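Local coordinates for protein nicotinate phosphoribosyltransferase (Saccharomyces cerevisiae, PDB 1VLP) that catalyses the ATP-dependent formation of nicotinate ribonucleotide from nicotinate and phosphoribosyl diphosphate, the first step of NAD biosynthesis from nicotinic acid, at residues 336-341 against 361-366. Numbering follows the deposited sequence.
Sequences ICYSDS and ATFGIG. With PO4 (phosphate ion), chain E.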
loop_
_atom_site.group_PDB
_atom_site.type_symbol
_atom_site.label_atom_id
_atom_site.label_comp_id
_atom_site.label_asym_id
_atom_site.label_seq_id
_atom_site.Cartn_x
_atom_site.Cartn_y
_atom_site.Cartn_z
ATOM N N ILE A 336 6.885 -10.807 -12.089
ATOM C CA ILE A 336 7.306 -9.617 -11.401
ATOM C C ILE A 336 6.195 -8.575 -11.466
ATOM O O ILE A 336 5.679 -8.250 -12.525
ATOM C CB ILE A 336 8.618 -8.961 -11.966
ATOM C CG1 ILE A 336 9.772 -9.951 -11.955
ATOM C CG2 ILE A 336 8.958 -7.717 -11.177
ATOM C CD1 ILE A 336 11.034 -9.423 -12.513
ATOM N N CYS A 337 5.805 -8.110 -10.298
ATOM C CA CYS A 337 4.835 -7.018 -10.189
ATOM C C CYS A 337 5.597 -5.720 -9.836
ATOM O O CYS A 337 6.209 -5.622 -8.789
ATOM C CB CYS A 337 3.844 -7.332 -9.096
ATOM S SG CYS A 337 2.662 -5.963 -8.934
ATOM N N TYR A 338 5.594 -4.780 -10.763
ATOM C CA TYR A 338 6.250 -3.505 -10.628
ATOM C C TYR A 338 5.249 -2.525 -10.005
ATOM O O TYR A 338 4.140 -2.337 -10.535
ATOM C CB TYR A 338 6.647 -2.990 -12.001
ATOM C CG TYR A 338 7.593 -3.901 -12.760
ATOM C CD1 TYR A 338 8.953 -3.812 -12.622
ATOM C CD2 TYR A 338 7.097 -4.872 -13.612
ATOM C CE1 TYR A 338 9.792 -4.642 -13.333
ATOM C CE2 TYR A 338 7.929 -5.739 -14.311
ATOM C CZ TYR A 338 9.291 -5.613 -14.166
ATOM O OH TYR A 338 10.081 -6.470 -14.884
ATOM N N SER A 339 5.631 -1.933 -8.877
ATOM C CA SER A 339 4.662 -1.124 -8.127
ATOM C C SER A 339 5.172 0.212 -7.596
ATOM O O SER A 339 4.495 0.819 -6.753
ATOM C CB SER A 339 4.099 -1.974 -6.966
ATOM O OG SER A 339 5.113 -2.247 -5.998
ATOM N N ASP A 340 6.356 0.648 -8.027
ATOM C CA ASP A 340 7.011 1.832 -7.434
ATOM C C ASP A 340 6.823 3.029 -8.337
ATOM O O ASP A 340 7.580 3.183 -9.299
ATOM C CB ASP A 340 8.504 1.573 -7.215
ATOM C CG ASP A 340 9.232 2.759 -6.560
ATOM O OD1 ASP A 340 8.543 3.617 -5.932
ATOM O OD2 ASP A 340 10.474 2.824 -6.687
ATOM N N SER A 341 5.838 3.883 -8.028
ATOM C CA SER A 341 5.679 5.180 -8.660
ATOM C C SER A 341 5.576 5.095 -10.187
ATOM O O SER A 341 6.262 5.766 -10.947
ATOM C CB SER A 341 6.857 6.079 -8.241
ATOM O OG SER A 341 7.055 6.039 -6.826
ATOM N N ALA A 361 4.879 -10.110 -16.290
ATOM C CA ALA A 361 4.860 -8.768 -15.707
ATOM C C ALA A 361 3.434 -8.402 -15.332
ATOM O O ALA A 361 2.486 -8.647 -16.071
ATOM C CB ALA A 361 5.411 -7.703 -16.631
ATOM N N THR A 362 3.325 -7.836 -14.155
ATOM C CA THR A 362 2.085 -7.124 -13.746
ATOM C C THR A 362 2.522 -5.807 -13.126
ATOM O O THR A 362 3.723 -5.602 -12.804
ATOM C CB THR A 362 1.216 -7.931 -12.791
ATOM O OG1 THR A 362 1.906 -8.138 -11.552
ATOM C CG2 THR A 362 0.809 -9.234 -13.434
ATOM N N PHE A 363 1.542 -4.924 -12.905
ATOM C CA PHE A 363 1.782 -3.545 -12.498
ATOM C C PHE A 363 0.745 -3.088 -11.488
ATOM O O PHE A 363 -0.440 -3.397 -11.648
ATOM C CB PHE A 363 1.746 -2.622 -13.742
ATOM C CG PHE A 363 2.803 -2.963 -14.746
ATOM C CD1 PHE A 363 4.082 -2.478 -14.608
ATOM C CD2 PHE A 363 2.559 -3.923 -15.718
ATOM C CE1 PHE A 363 5.077 -2.881 -15.460
ATOM C CE2 PHE A 363 3.571 -4.322 -16.595
ATOM C CZ PHE A 363 4.829 -3.776 -16.450
ATOM N N GLY A 364 1.190 -2.397 -10.444
ATOM C CA GLY A 364 0.303 -1.650 -9.535
ATOM C C GLY A 364 0.543 -0.172 -9.796
ATOM O O GLY A 364 1.656 0.324 -9.583
ATOM N N ILE A 365 -0.494 0.549 -10.251
ATOM C CA ILE A 365 -0.352 1.938 -10.613
ATOM C C ILE A 365 -1.164 2.774 -9.619
ATOM O O ILE A 365 -2.375 2.708 -9.658
ATOM C CB ILE A 365 -0.794 2.178 -12.059
ATOM C CG1 ILE A 365 0.035 1.279 -13.035
ATOM C CG2 ILE A 365 -0.704 3.613 -12.348
ATOM C CD1 ILE A 365 -0.365 1.302 -14.524
ATOM N N GLY A 366 -0.473 3.544 -8.771
ATOM C CA GLY A 366 -1.111 4.207 -7.638
ATOM C C GLY A 366 -1.368 5.671 -7.853
ATOM O O GLY A 366 -2.336 6.068 -8.490
HETATM P P PO4 E . 2.801 5.004 -5.994
HETATM O O1 PO4 E . 1.367 4.647 -5.706
HETATM O O2 PO4 E . 2.973 5.997 -7.108
HETATM O O3 PO4 E . 3.444 5.676 -4.773
HETATM O O4 PO4 E . 3.652 3.778 -6.256
#
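Three backbone hydrogen bonds join Ile336, Tyr338, Thr362 and Gly364 in parallel register. Thr362 N donates to Ile336 O at 2.9 Å, nearly straight at 169°; Thr362 O in turn accepts from Tyr338 N, and Tyr338 O takes Gly364 N at 3.0 Å. The backbone of Cys337 bonds to Val305 and Gln307, and that of Phe363 to Ser187, carrying the sheet on to strands 304-307 and 186-188. On the face bearing Cys337, Thr362 OG1 lies 3.2 Å from Cys337 CB, a contact without a hydrogen bond. On the other face Tyr338 and Phe363 lie side by side, each CG anti to its carbonyl carbon (both chi1 near -60°), which sends the rings the same way and brings Phe363 CE1 to 3.4 Å from Tyr338 CD2. Their planes are 18° apart but slid, with centroids 5.3 Å apart, so overlap is slight, and Ala361 CB meets the tyrosine ring edge at CE2. The two strands belong to a right-handed beta-alpha-beta unit crossing over through helix 344-356, within the parallel sheet of the TIM-barrel-like domain of type II phosphoribosyltransferases. Tyr338 OH is satisfied by Thr316 OG1; an alanine here would probably leave Thr316 OG1 without this partner and open a gap beside Phe363 and Ala361. Past the strand end, Ser339 OG bonds to Arg306 NE and Gln307 O, beside a probable nicotinate site that includes Arg306 by analogy with relatives. A phosphate ion, probably from the crystallisation liquor, sits between the two loop ends: its O4 accepts from Ser341 N at 2.8 Å, and Thr367 N, of a residue inferred to bind phosphoribosyl diphosphate, also bonds to it.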